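Local coordinates for protein glutathione S-transferase delta (Bombyx mori, PDB 3VK9) that probably transfers glutathione to electrophilic compounds, working as a homodimeric Delta-class glutathione transferase of the silkmoth, at residues A[60-65]-A[71-76]; A[108-113]-A[169-174]; A[157-162]-A[190-195]. One frame throughout, in Å; residues are numbered along the deposited sequence. Where two conformers were deposited one is given.

Contact 1 (A[60-65]-A[71-76])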
loop_
_atom_site.group_PDB
_atom_site.type_symbol
_atom_site.label_atom_id
_atom_site.label_comp_id
_atom_site.label_asym_id
_atom_site.label_seq_id
_atom_site.Cartn_x
_atom_site.Cartn_y
_atom_site.Cartn_z
ATOM N N ASP A 60 1.061 8.564 22.368
ATOM C CA ASP A 60 0.574 9.853 22.840
ATOM C C ASP A 60 -0.490 10.417 21.899
ATOM O O ASP A 60 -1.559 9.825 21.726
ATOM C CB ASP A 60 1.730 10.840 23.011
ATOM C CG ASP A 60 2.768 10.347 24.005
ATOM O OD1 ASP A 60 2.493 9.345 24.704
ATOM O OD2 ASP A 60 3.853 10.964 24.093
ATOM N N GLY A 61 -0.191 11.557 21.288
ATOM C CA GLY A 61 -1.140 12.209 20.405
ATOM C C GLY A 61 -1.303 11.542 19.048
ATOM O O GLY A 61 -2.218 11.884 18.299
ATOM N N LEU A 62 -0.428 10.591 18.723
ATOM C CA LEU A 62 -0.454 9.976 17.401
ATOM C C LEU A 62 -1.134 8.605 17.375
ATOM O O LEU A 62 -0.730 7.661 18.059
ATOM C CB LEU A 62 0.951 9.866 16.806
ATOM C CG LEU A 62 0.978 9.340 15.364
ATOM C CD1 LEU A 62 0.656 10.454 14.367
ATOM C CD2 LEU A 62 2.304 8.664 15.008
ATOM N N SER A 63 -2.161 8.505 16.547
ATOM C CA SER A 63 -2.773 7.230 16.263
ATOM C C SER A 63 -2.524 6.895 14.789
ATOM O O SER A 63 -2.868 7.681 13.904
ATOM C CB SER A 63 -4.275 7.310 16.561
ATOM O OG SER A 63 -4.944 6.152 16.114
ATOM N N ILE A 64 -1.916 5.743 14.514
ATOM C CA ILE A 64 -1.796 5.281 13.125
ATOM C C ILE A 64 -2.110 3.797 13.008
ATOM O O ILE A 64 -1.741 3.006 13.880
ATOM C CB ILE A 64 -0.408 5.559 12.533
ATOM C CG1 ILE A 64 0.672 4.867 13.345
ATOM C CG2 ILE A 64 -0.130 7.060 12.475
ATOM C CD1 ILE A 64 2.028 4.988 12.711
ATOM N N TRP A 65 -2.790 3.415 11.931
ATOM C CA TRP A 65 -3.326 2.065 11.854
ATOM C C TRP A 65 -2.956 1.205 10.633
ATOM O O TRP A 65 -3.327 0.034 10.568
ATOM C CB TRP A 65 -4.841 2.084 12.051
ATOM C CG TRP A 65 -5.609 2.971 11.104
ATOM C CD1 TRP A 65 -6.146 2.613 9.895
ATOM C CD2 TRP A 65 -5.956 4.354 11.305
ATOM N NE1 TRP A 65 -6.796 3.684 9.335
ATOM C CE2 TRP A 65 -6.695 4.762 10.176
ATOM C CE3 TRP A 65 -5.705 5.280 12.320
ATOM C CZ2 TRP A 65 -7.185 6.051 10.035
ATOM C CZ3 TRP A 65 -6.200 6.566 12.181
ATOM C CH2 TRP A 65 -6.934 6.939 11.049
ATOM N N ILE A 71 5.207 -0.173 11.101
ATOM C CA ILE A 71 6.488 -0.867 11.186
ATOM C C ILE A 71 7.645 0.033 10.759
ATOM O O ILE A 71 8.725 -0.025 11.344
ATOM C CB ILE A 71 6.509 -2.230 10.417
ATOM C CG1 ILE A 71 6.377 -2.013 8.906
ATOM C CG2 ILE A 71 5.409 -3.160 10.948
ATOM C CD1 ILE A 71 6.145 -3.286 8.089
ATOM N N THR A 72 7.433 0.868 9.753
ATOM C CA THR A 72 8.505 1.785 9.371
ATOM C C THR A 72 8.618 2.888 10.425
ATOM O O THR A 72 9.723 3.333 10.734
ATOM C CB THR A 72 8.334 2.359 7.960
ATOM O OG1 THR A 72 7.130 3.136 7.884
ATOM C CG2 THR A 72 8.292 1.230 6.901
ATOM N N TYR A 73 7.485 3.309 10.998
ATOM C CA TYR A 73 7.516 4.282 12.099
ATOM C C TYR A 73 8.342 3.819 13.319
ATOM O O TYR A 73 9.097 4.595 13.891
ATOM C CB TYR A 73 6.105 4.620 12.575
ATOM C CG TYR A 73 6.062 5.478 13.834
ATOM C CD1 TYR A 73 6.442 6.825 13.801
ATOM C CD2 TYR A 73 5.616 4.955 15.054
ATOM C CE1 TYR A 73 6.376 7.632 14.935
ATOM C CE2 TYR A 73 5.551 5.772 16.224
ATOM C CZ TYR A 73 5.937 7.102 16.145
ATOM O OH TYR A 73 5.884 7.926 17.252
ATOM N N LEU A 74 8.177 2.558 13.715
ATOM C CA LEU A 74 8.927 1.983 14.839
ATOM C C LEU A 74 10.438 2.041 14.633
ATOM O O LEU A 74 11.187 2.360 15.564
ATOM C CB LEU A 74 8.477 0.537 15.124
ATOM C CG LEU A 74 7.022 0.409 15.605
ATOM C CD1 LEU A 74 6.626 -1.054 15.762
ATOM C CD2 LEU A 74 6.793 1.174 16.909
ATOM N N VAL A 75 10.882 1.731 13.412
ATOM C CA VAL A 75 12.290 1.833 13.077
ATOM C C VAL A 75 12.750 3.291 13.034
ATOM O O VAL A 75 13.778 3.616 13.616
ATOM C CB VAL A 75 12.631 1.133 11.729
ATOM C CG1 VAL A 75 14.102 1.244 11.446
ATOM C CG2 VAL A 75 12.194 -0.316 11.745
ATOM N N ASN A 76 11.987 4.156 12.354
ATOM C CA ASN A 76 12.350 5.570 12.197
ATOM C C ASN A 76 12.478 6.240 13.550
ATOM O O ASN A 76 13.353 7.084 13.761
ATOM C CB ASN A 76 11.312 6.348 11.356
ATOM C CG ASN A 76 11.312 5.946 9.880
ATOM O OD1 ASN A 76 12.298 5.399 9.365
ATOM N ND2 ASN A 76 10.195 6.231 9.186
#

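Contact 2 (A[108-113]-A[169-174])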
loop_
_atom_site.group_PDB
_atom_site.type_symbol
_atom_site.label_atom_id
_atom_site.label_comp_id
_atom_site.label_asym_id
_atom_site.label_seq_id
_atom_site.Cartn_x
_atom_site.Cartn_y
_atom_site.Cartn_z
ATOM N N GLN A 108 -3.690 -8.403 -1.067
ATOM C CA GLN A 108 -4.960 -8.034 -1.676
ATOM C C GLN A 108 -5.538 -9.211 -2.449
ATOM O O GLN A 108 -6.715 -9.518 -2.337
ATOM C CB GLN A 108 -4.784 -6.827 -2.602
ATOM C CG GLN A 108 -6.081 -6.340 -3.201
ATOM C CD GLN A 108 -7.046 -5.841 -2.136
ATOM O OE1 GLN A 108 -6.750 -4.886 -1.404
ATOM N NE2 GLN A 108 -8.199 -6.500 -2.028
ATOM N N ARG A 109 -4.699 -9.867 -3.238
ATOM C CA ARG A 109 -5.162 -10.971 -4.059
ATOM C C ARG A 109 -5.591 -12.122 -3.186
ATOM O O ARG A 109 -6.617 -12.750 -3.453
ATOM C CB ARG A 109 -4.084 -11.399 -5.059
ATOM C CG ARG A 109 -3.942 -10.377 -6.164
ATOM C CD ARG A 109 -2.793 -10.666 -7.082
ATOM N NE ARG A 109 -2.714 -9.640 -8.111
ATOM C CZ ARG A 109 -2.095 -9.805 -9.269
ATOM N NH1 ARG A 109 -1.522 -10.965 -9.540
ATOM N NH2 ARG A 109 -2.064 -8.820 -10.157
ATOM N N PHE A 110 -4.812 -12.380 -2.137
ATOM C CA PHE A 110 -5.137 -13.440 -1.200
ATOM C C PHE A 110 -6.454 -13.162 -0.508
ATOM O O PHE A 110 -7.310 -14.021 -0.447
ATOM C CB PHE A 110 -4.041 -13.642 -0.147
ATOM C CG PHE A 110 -4.453 -14.573 0.977
ATOM C CD1 PHE A 110 -4.617 -15.932 0.749
ATOM C CD2 PHE A 110 -4.705 -14.077 2.258
ATOM C CE1 PHE A 110 -5.007 -16.803 1.786
ATOM C CE2 PHE A 110 -5.097 -14.931 3.291
ATOM C CZ PHE A 110 -5.245 -16.299 3.053
ATOM N N SER A 111 -6.585 -11.955 0.028
ATOM C CA SER A 111 -7.830 -11.492 0.615
ATOM C C SER A 111 -9.004 -11.716 -0.346
ATOM O O SER A 111 -10.030 -12.301 0.037
ATOM C CB SER A 111 -7.698 -10.008 0.976
ATOM O OG SER A 111 -8.894 -9.514 1.537
ATOM N N ASP A 112 -8.851 -11.271 -1.594
ATOM C CA ASP A 112 -9.935 -11.381 -2.585
ATOM C C ASP A 112 -10.350 -12.823 -2.831
ATOM O O ASP A 112 -11.532 -13.133 -3.043
ATOM C CB ASP A 112 -9.548 -10.724 -3.917
ATOM C CG ASP A 112 -9.545 -9.204 -3.839
ATOM O OD1 ASP A 112 -10.050 -8.655 -2.833
ATOM O OD2 ASP A 112 -9.040 -8.559 -4.786
ATOM N N TYR A 113 -9.362 -13.706 -2.800
ATOM C CA TYR A 113 -9.580 -15.113 -3.078
ATOM C C TYR A 113 -10.203 -15.840 -1.890
ATOM O O TYR A 113 -11.151 -16.619 -2.046
ATOM C CB TYR A 113 -8.235 -15.773 -3.417
ATOM C CG TYR A 113 -8.319 -17.273 -3.500
ATOM C CD1 TYR A 113 -9.088 -17.885 -4.484
ATOM C CD2 TYR A 113 -7.622 -18.083 -2.604
ATOM C CE1 TYR A 113 -9.174 -19.260 -4.574
ATOM C CE2 TYR A 113 -7.697 -19.468 -2.693
ATOM C CZ TYR A 113 -8.474 -20.047 -3.681
ATOM O OH TYR A 113 -8.566 -21.424 -3.789
ATOM N N GLU A 169 -1.341 -20.563 4.671
ATOM C CA GLU A 169 -1.391 -21.926 5.194
ATOM C C GLU A 169 -2.799 -22.293 5.675
ATOM O O GLU A 169 -3.108 -23.456 5.880
ATOM C CB GLU A 169 -0.381 -22.121 6.335
ATOM C CG GLU A 169 1.084 -21.976 5.937
ATOM C CD GLU A 169 2.019 -22.333 7.089
ATOM O OE1 GLU A 169 1.508 -22.641 8.180
ATOM O OE2 GLU A 169 3.251 -22.314 6.916
ATOM N N ALA A 170 -3.654 -21.298 5.860
ATOM C CA ALA A 170 -5.026 -21.570 6.263
ATOM C C ALA A 170 -5.899 -21.943 5.066
ATOM O O ALA A 170 -7.035 -22.352 5.235
ATOM C CB ALA A 170 -5.612 -20.384 7.008
ATOM N N SER A 171 -5.353 -21.803 3.862
ATOM C CA SER A 171 -6.111 -22.002 2.628
ATOM C C SER A 171 -5.522 -23.144 1.815
ATOM O O SER A 171 -4.660 -23.874 2.287
ATOM C CB SER A 171 -6.039 -20.743 1.765
ATOM O OG SER A 171 -4.720 -20.607 1.241
ATOM N N ASP A 172 -5.978 -23.263 0.575
ATOM C CA ASP A 172 -5.491 -24.301 -0.321
ATOM C C ASP A 172 -4.407 -23.815 -1.293
ATOM O O ASP A 172 -4.100 -24.485 -2.279
ATOM C CB ASP A 172 -6.656 -24.961 -1.075
ATOM C CG ASP A 172 -7.310 -24.032 -2.097
ATOM O OD1 ASP A 172 -7.007 -22.825 -2.123
ATOM O OD2 ASP A 172 -8.152 -24.520 -2.874
ATOM N N ILE A 173 -3.816 -22.659 -1.012
ATOM C CA ILE A 173 -2.734 -22.170 -1.850
ATOM C C ILE A 173 -1.407 -22.764 -1.390
ATOM O O ILE A 173 -0.921 -22.480 -0.285
ATOM C CB ILE A 173 -2.645 -20.635 -1.842
ATOM C CG1 ILE A 173 -3.952 -20.016 -2.351
ATOM C CG2 ILE A 173 -1.488 -20.171 -2.694
ATOM C CD1 ILE A 173 -4.290 -20.362 -3.795
ATOM N N ASP A 174 -0.825 -23.603 -2.237
ATOM C CA ASP A 174 0.439 -24.249 -1.920
ATOM C C ASP A 174 1.574 -23.317 -2.334
ATOM O O ASP A 174 2.044 -23.389 -3.462
ATOM C CB ASP A 174 0.547 -25.578 -2.684
ATOM C CG ASP A 174 1.824 -26.330 -2.372
ATOM O OD1 ASP A 174 2.458 -26.011 -1.347
ATOM O OD2 ASP A 174 2.193 -27.244 -3.142
#

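Contact 3 (A[157-162]-A[190-195])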
loop_
_atom_site.group_PDB
_atom_site.type_symbol
_atom_site.label_atom_id
_atom_site.label_comp_id
_atom_site.label_asym_id
_atom_site.label_seq_id
_atom_site.Cartn_x
_atom_site.Cartn_y
_atom_site.Cartn_z
ATOM N N ALA A 157 10.186 -5.379 5.274
ATOM C CA ALA A 157 9.508 -5.983 4.128
ATOM C C ALA A 157 9.351 -7.502 4.272
ATOM O O ALA A 157 8.296 -8.045 3.962
ATOM C CB ALA A 157 10.219 -5.638 2.818
ATOM N N ASP A 158 10.403 -8.188 4.714
ATOM C CA ASP A 158 10.284 -9.621 4.999
ATOM C C ASP A 158 9.192 -9.873 6.056
ATOM O O ASP A 158 8.363 -10.773 5.935
ATOM C CB ASP A 158 11.631 -10.196 5.474
ATOM C CG ASP A 158 12.748 -10.037 4.435
ATOM O OD1 ASP A 158 12.717 -10.745 3.404
ATOM O OD2 ASP A 158 13.662 -9.215 4.658
ATOM N N LEU A 159 9.194 -9.075 7.106
ATOM C CA LEU A 159 8.308 -9.327 8.227
ATOM C C LEU A 159 6.830 -9.120 7.850
ATOM O O LEU A 159 5.955 -9.897 8.234
ATOM C CB LEU A 159 8.706 -8.439 9.417
ATOM C CG LEU A 159 10.150 -8.552 9.929
ATOM C CD1 LEU A 159 10.394 -7.614 11.145
ATOM C CD2 LEU A 159 10.487 -9.985 10.283
ATOM N N SER A 160 6.560 -8.069 7.096
ATOM C CA SER A 160 5.204 -7.816 6.614
ATOM C C SER A 160 4.789 -8.902 5.616
ATOM O O SER A 160 3.693 -9.448 5.705
ATOM C CB SER A 160 5.115 -6.425 5.979
ATOM O OG SER A 160 3.797 -6.149 5.561
ATOM N N LEU A 161 5.677 -9.223 4.677
ATOM C CA LEU A 161 5.359 -10.233 3.669
ATOM C C LEU A 161 5.186 -11.622 4.269
ATOM O O LEU A 161 4.353 -12.406 3.805
ATOM C CB LEU A 161 6.398 -10.263 2.535
ATOM C CG LEU A 161 6.113 -9.317 1.352
ATOM C CD1 LEU A 161 7.345 -9.124 0.445
ATOM C CD2 LEU A 161 4.891 -9.755 0.525
ATOM N N ILE A 162 5.968 -11.945 5.295
ATOM C CA ILE A 162 5.834 -13.270 5.851
ATOM C C ILE A 162 4.546 -13.384 6.646
ATOM O O ILE A 162 3.904 -14.419 6.622
ATOM C CB ILE A 162 7.085 -13.778 6.628
ATOM C CG1 ILE A 162 7.020 -15.310 6.731
ATOM C CG2 ILE A 162 7.170 -13.154 8.003
ATOM C CD1 ILE A 162 8.340 -15.978 6.999
ATOM N N SER A 190 13.565 -18.721 10.802
ATOM C CA SER A 190 14.709 -19.033 11.652
ATOM C C SER A 190 15.566 -17.819 11.988
ATOM O O SER A 190 16.530 -17.927 12.750
ATOM C CB SER A 190 15.597 -20.084 10.980
ATOM O OG SER A 190 14.809 -21.045 10.314
ATOM N N THR A 191 15.245 -16.670 11.407
ATOM C CA THR A 191 16.071 -15.488 11.665
ATOM C C THR A 191 15.337 -14.285 12.253
ATOM O O THR A 191 15.956 -13.424 12.883
ATOM C CB THR A 191 16.900 -15.061 10.424
ATOM O OG1 THR A 191 16.042 -14.881 9.296
ATOM C CG2 THR A 191 17.961 -16.120 10.095
ATOM N N ALA A 192 14.023 -14.217 12.060
ATOM C CA ALA A 192 13.256 -13.141 12.669
ATOM C C ALA A 192 13.141 -13.377 14.179
ATOM O O ALA A 192 12.570 -14.374 14.608
ATOM C CB ALA A 192 11.873 -13.042 12.030
ATOM N N PRO A 193 13.694 -12.463 14.996
ATOM C CA PRO A 193 13.575 -12.650 16.449
ATOM C C PRO A 193 12.100 -12.813 16.877
ATOM O O PRO A 193 11.228 -12.116 16.347
ATOM C CB PRO A 193 14.150 -11.346 17.014
ATOM C CG PRO A 193 15.093 -10.856 15.957
ATOM C CD PRO A 193 14.433 -11.235 14.646
ATOM N N GLY A 194 11.836 -13.734 17.802
ATOM C CA GLY A 194 10.511 -13.906 18.378
ATOM C C GLY A 194 9.424 -14.329 17.404
ATOM O O GLY A 194 8.240 -14.083 17.639
ATOM N N TYR A 195 9.818 -14.986 16.316
ATOM C CA TYR A 195 8.862 -15.380 15.282
ATOM C C TYR A 195 7.732 -16.250 15.823
ATOM O O TYR A 195 6.572 -16.079 15.446
ATOM C CB TYR A 195 9.567 -16.117 14.145
ATOM C CG TYR A 195 8.679 -16.435 12.954
ATOM C CD1 TYR A 195 8.643 -15.590 11.849
ATOM C CD2 TYR A 195 7.889 -17.585 12.927
ATOM C CE1 TYR A 195 7.859 -15.873 10.755
ATOM C CE2 TYR A 195 7.090 -17.869 11.830
ATOM C CZ TYR A 195 7.084 -17.011 10.746
ATOM O OH TYR A 195 6.299 -17.275 9.642
#

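Contact 1 (A[60-65]-A[71-76])
Tyr73, whose ring faces Leu62 across the contact, has its phenol oxygen held by one partner from each subunit: Tyr73 OH is hydrogen-bonded to OD2 of Asp59 in its own chain and to NZ of Lys90 of the second subunit. Below this polar end the contact is wholly apolar. Leu62 belongs to strand 62-64; its side chain runs opposite to that of Tyr73 and sets CD2 over one face of the ring, 4.1 Å above the plane and displaced toward the rim near CZ. Two residues further along the strand, on the same face, Ile64 meets the base of the tyrosine. Its CG1 stands between the backbone N and the carbonyl carbon (chi1 59°), and the extended chain beyond (chi2 174°) carries CD1 to 4.1 Å from Tyr73 CB, oblique to the ring. Tyr73 itself has CG anti to its own N (chi1 172°), which sends the ring off helix 67-78 along the strand toward Leu62. The helix thus approaches the edge strand of the sheet through one large side chain, and even the nearest CA atoms, those of Ile64 and Tyr73, remain 9.4 Å apart. Leu57 on the adjacent strand 56-59 also touches Tyr73, and Ala93 of the second subunit packs on it. The pairing belongs to the beta-beta-alpha half of the thioredoxin-like domain. An apolar flank on the ring is combined with a hydroxyl bonded to an acid and to a lysine of the other subunit; Tyr73 therefore joins strand, helix and dimer interface, and the neighbouring charges would probably polarise its phenol.

Contact 2 (A[108-113]-A[169-174])
In the all-helical C-terminal domain, the long helix 89-119 receives the loop that leaves helix 156-167, and Tyr113 and Phe110, one turn apart, make the contact. Tyr113 OH donates a hydrogen bond of 2.7 Å to Asp172 OD1, which accepts through its syn lone pair, on the side of the other carboxylate oxygen. The two side chains run at about a right angle, yet their flat groups are nearly coplanar, with planes 12° apart, so that OD1 lies at the ring edge. The same Tyr113 OH is also bonded to Asn129 ND2 of helix 126-142, which fixes the phenol from a second partner. The Ile173 and Tyr113 side chains extend toward each other, with CD1 of the isoleucine oblique to the ring and 3.7 Å from Tyr113 CE2; Ile173 CG1 follows at 3.8 Å from this same CE2. Gln133 and Leu136 of helix 126-142 also touch Ile173. Ser171 presents OG near the plane of the Phe110 ring, 3.9 Å from CE1. That hydroxyl stands between the backbone N and the carbonyl carbon (chi1 71°), from where it accepts a nearly straight bond from Ile173 N at 3.2 Å and is bonded to Leu168 O as well. The serine thereby shapes the loop that brings Asp172 and Ile173 to the tyrosine: an ST turn in the loop after helix 156-167, packed on the long helix 89-119 of the GST C-terminal bundle.

Contact 3 (A[157-162]-A[190-195])
Leu159 is the first residue of 157-162 to reach segment 190-195, directly after Asp158, which bonds through OD2 to Thr155 N and through OD1 to Val149 N and Trp184 NE1, while Thr155 OG1 is bonded to Ala157 N. The CG of Leu159 is anti to the carbonyl carbon (chi1 -57°), and the branch ending in CD2 leans out to meet Ala192 CB at 3.8 Å, where the backbones come closest, with CA atoms 7.7 Å apart. One turn further on, Ile162 points at Tyr195, which extends toward it from the opposite direction. Ile162 CD1 lies 3.8 Å from Tyr195 CE1, approaching the ring obliquely, and CG2 lies 3.9 Å from that same CE1. Tyr195 OH lies beside Ile162 CG1 at 3.6 Å and makes a weak hydrogen bond to Asn199 ND2. On the other side of the contact, Ala192 to Tyr195 form a type II beta turn, closed by a weak 3.3 Å bond from Tyr195 N to Ala192 O. Gly194 supplies the positive phi (63°) and sits at the N-cap of helix 195-213, so the turn passes directly into that helix. Leu19 of helix 12-24 touches Leu159, Ile162 and Tyr195, joining the thioredoxin-like domain to the same apolar cluster. The turn thus packs on the buried central helix of the GST C-terminal domain, whose start is consistent with the N-capping box (Thr-Xaa-Xaa-Asp) of GST helices.

Overall arrangement
From the N terminus, contact 1 closes first, a short loop in the thioredoxin-like domain between the edge strand of the sheet and helix 67-78. The chain then enters the helical domain, where contact 2 opens on helix 89-119. Before it closes, contact 3 opens on helix 156-167, and it closes only after 169-174 has passed, so the two cross. Contacts 1 and 2 lie on opposite sides of the chain's centre, their own centres 28 Å apart. Contacts 1 and 3 touch across the domain boundary, Ile71 CD1 of contact 1 lying 3.9 Å from Ser160 CB of contact 3. Contacts 2 and 3 do not touch, but both join a helix of the bundle to a connection between later helices.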